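Local coordinates for cadherin-23 (Mus musculus, PDB 5UZ8), which probably serves calcium-dependent cell adhesion and mechanotransduction in hearing, as a chain of cadherin repeats with calcium ions at their junctions, at residues Pro195-Val198 and Ala199-Arg203. Sequence-based numbering, arbitrary orientation. Where two conformers were deposited one is given.
Sequences PGDV and ASNRR
Arg202 folds back against the bend at Pro195 and Gly196. Pro195 CA lies over the rim of one guanidinium face, 3.5 Å from NH2, with Gly196 N farther off above its centre. A bend in the arginine chain (chi3 71°) brings this face against them. NE bonds to the carbonyl of Asp193, and NH2 makes a salt bridge with Glu152. The aliphatic chain continues the packed part, with CG 3.5 Å from Val198 O. That carbonyl also accepts a bond from Asn201 N (3.0 Å), which arrives above the carbonyl plane and closes the turn at residues 199-200.

The Asp197 carboxylate ties the loop together. Asn201 ND2, in the conformer given, meets OD2 at 3.1 Å, on the syn side but 34° out of the carboxylate plane. The amide is nearly perpendicular to the carboxylate. OD1 takes the Val198 N-H (2.8 Å), and OD2 also accepts from Asn194. With an alanine here the Val198 N-H and the amides of Asn194 and Asn201 would probably lose their shared carboxylate.

The exposed side is looser. Val198 CG2 only approaches Ser200 OG, at 4.0 Å. A water joins Asp197 O to Arg202 NH1, weakly at the arginine end.

This is the F-G loop of the middle cadherin repeat, beside a calcium site that includes Asp193. Within the loop, polar bonds to carbonyls and a carboxylate do most of the holding, consistent with a surface turn.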
ATOM      1  N   PRO A 195       3.754  -7.110  16.096  1.00 16.20           N
ATOM      2  CA  PRO A 195       2.400  -6.948  16.607  1.00 17.26           C
ATOM      3  C   PRO A 195       2.279  -7.239  18.098  1.00 18.47           C
ATOM      4  O   PRO A 195       2.981  -8.083  18.657  1.00 18.27           O
ATOM      5  CB  PRO A 195       1.568  -7.917  15.721  1.00 16.99           C
ATOM      6  CG  PRO A 195       2.565  -8.970  15.316  1.00 16.34           C
ATOM      7  CD  PRO A 195       3.847  -8.189  15.095  1.00 15.36           C
ATOM      8  N   GLY A 196       1.422  -6.469  18.753  1.00 20.36           N
ATOM      9  CA  GLY A 196       1.144  -6.617  20.157  1.00 22.81           C
ATOM     10  C   GLY A 196       2.108  -5.882  21.080  1.00 24.60           C
ATOM     11  O   GLY A 196       1.818  -5.724  22.254  1.00 25.61           O
ATOM     12  N   ASP A 197       3.259  -5.437  20.584  1.00 24.18           N
ATOM     13  CA  ASP A 197       4.241  -4.772  21.458  1.00 25.60           C
ATOM     14  C   ASP A 197       3.822  -3.293  21.565  1.00 27.43           C
ATOM     15  O   ASP A 197       2.883  -2.830  20.882  1.00 27.41           O
ATOM     16  CB  ASP A 197       5.661  -4.971  20.875  1.00 24.26           C
ATOM     17  CG  ASP A 197       6.799  -4.791  21.907  1.00 25.42           C
ATOM     18  OD1 ASP A 197       6.570  -4.264  23.019  1.00 28.28           O
ATOM     19  OD2 ASP A 197       7.952  -5.161  21.586  1.00 24.39           O
ATOM     20  N   VAL A 198       4.479  -2.553  22.446  1.00 30.38           N
ATOM     21  CA  VAL A 198       4.207  -1.112  22.570  1.00 33.41           C
ATOM     22  C   VAL A 198       4.634  -0.362  21.317  1.00 32.97           C
ATOM     23  O   VAL A 198       5.579  -0.771  20.641  1.00 30.89           O
ATOM     24  CB  VAL A 198       4.885  -0.465  23.810  1.00 36.27           C
ATOM     25  CG1 VAL A 198       4.080  -0.783  25.066  1.00 38.87           C
ATOM     26  CG2 VAL A 198       6.348  -0.882  23.950  1.00 35.70           C
ATOM     27  N   ALA A 199       3.944   0.748  21.047  1.00 35.12           N
ATOM     28  CA  ALA A 199       4.128   1.522  19.812  1.00 35.39           C
ATOM     29  C   ALA A 199       5.595   1.880  19.538  1.00 35.11           C
ATOM     30  O   ALA A 199       6.037   1.857  18.388  1.00 34.22           O
ATOM     31  CB  ALA A 199       3.277   2.781  19.856  1.00 37.34           C
ATOM     32  N   SER A 200       6.333   2.183  20.599  1.00 35.61           N
ATOM     33  CA  SER A 200       7.745   2.564  20.496  1.00 35.55           C
ATOM     34  C   SER A 200       8.717   1.471  20.024  1.00 33.41           C
ATOM     35  O   SER A 200       9.823   1.823  19.607  1.00 33.92           O
ATOM     36  CB  SER A 200       8.237   3.166  21.827  1.00 38.01           C
ATOM     37  OG  SER A 200       8.620   2.157  22.754  1.00 39.12           O
ATOM     38  N   ASN A 201       8.325   0.173  20.068  1.00 30.00           N
ATOM     39  CA  ASN A 201       9.204  -0.909  19.555  0.70 28.01           C
ATOM     40  C   ASN A 201       8.597  -1.499  18.269  1.00 25.11           C
ATOM     41  O   ASN A 201       9.030  -2.536  17.835  1.00 23.16           O
ATOM     42  CB  ASN A 201       9.511  -2.019  20.641  0.70 28.72           C
ATOM     43  CG  ASN A 201      10.782  -2.917  20.334  0.70 28.57           C
ATOM     44  OD1 ASN A 201      11.756  -2.521  19.682  0.70 28.51           O
ATOM     45  ND2 ASN A 201      10.757  -4.121  20.859  0.70 27.23           N
ATOM     46  N   ARG A 202       7.663  -0.787  17.639  1.00 23.62           N
ATOM     47  CA  ARG A 202       7.100  -1.195  16.342  1.00 21.97           C
ATOM     48  C   ARG A 202       7.591  -0.251  15.257  1.00 21.38           C
ATOM     49  O   ARG A 202       7.546   0.968  15.445  1.00 23.16           O
ATOM     50  CB  ARG A 202       5.576  -1.196  16.377  1.00 21.84           C
ATOM     51  CG  ARG A 202       5.004  -2.128  17.434  1.00 22.45           C
ATOM     52  CD  ARG A 202       3.502  -2.339  17.311  1.00 22.76           C
ATOM     53  NE  ARG A 202       3.190  -3.152  16.156  1.00 21.18           N
ATOM     54  CZ  ARG A 202       1.974  -3.393  15.689  1.00 21.77           C
ATOM     55  NH1 ARG A 202       0.887  -2.903  16.282  1.00 24.17           N
ATOM     56  NH2 ARG A 202       1.836  -4.117  14.604  1.00 20.73           N
ATOM     57  N   ARG A 203       8.035  -0.815  14.144  1.00 18.70           N
ATOM     58  CA  ARG A 203       8.495  -0.078  12.992  1.00 18.56           C
ATOM     59  C   ARG A 203       7.493  -0.231  11.859  1.00 17.58           C
ATOM     60  O   ARG A 203       6.764  -1.220  11.772  1.00 15.37           O
ATOM     61  CB  ARG A 203       9.868  -0.602  12.539  1.00 18.40           C
ATOM     62  CG  ARG A 203      11.011  -0.253  13.438  1.00 19.78           C
ATOM     63  CD  ARG A 203      12.310  -0.918  13.009  1.00 19.73           C
ATOM     64  NE  ARG A 203      13.457  -0.413  13.776  1.00 21.24           N
ATOM     65  CZ  ARG A 203      14.143   0.701  13.512  1.00 22.79           C
ATOM     66  NH1 ARG A 203      15.171   1.023  14.272  1.00 24.90           N
ATOM     67  NH2 ARG A 203      13.850   1.482  12.481  1.00 23.21           N
TER
HETATM   68  O   HOH W   1       0.578  -2.877  19.446  1.00 39.66           O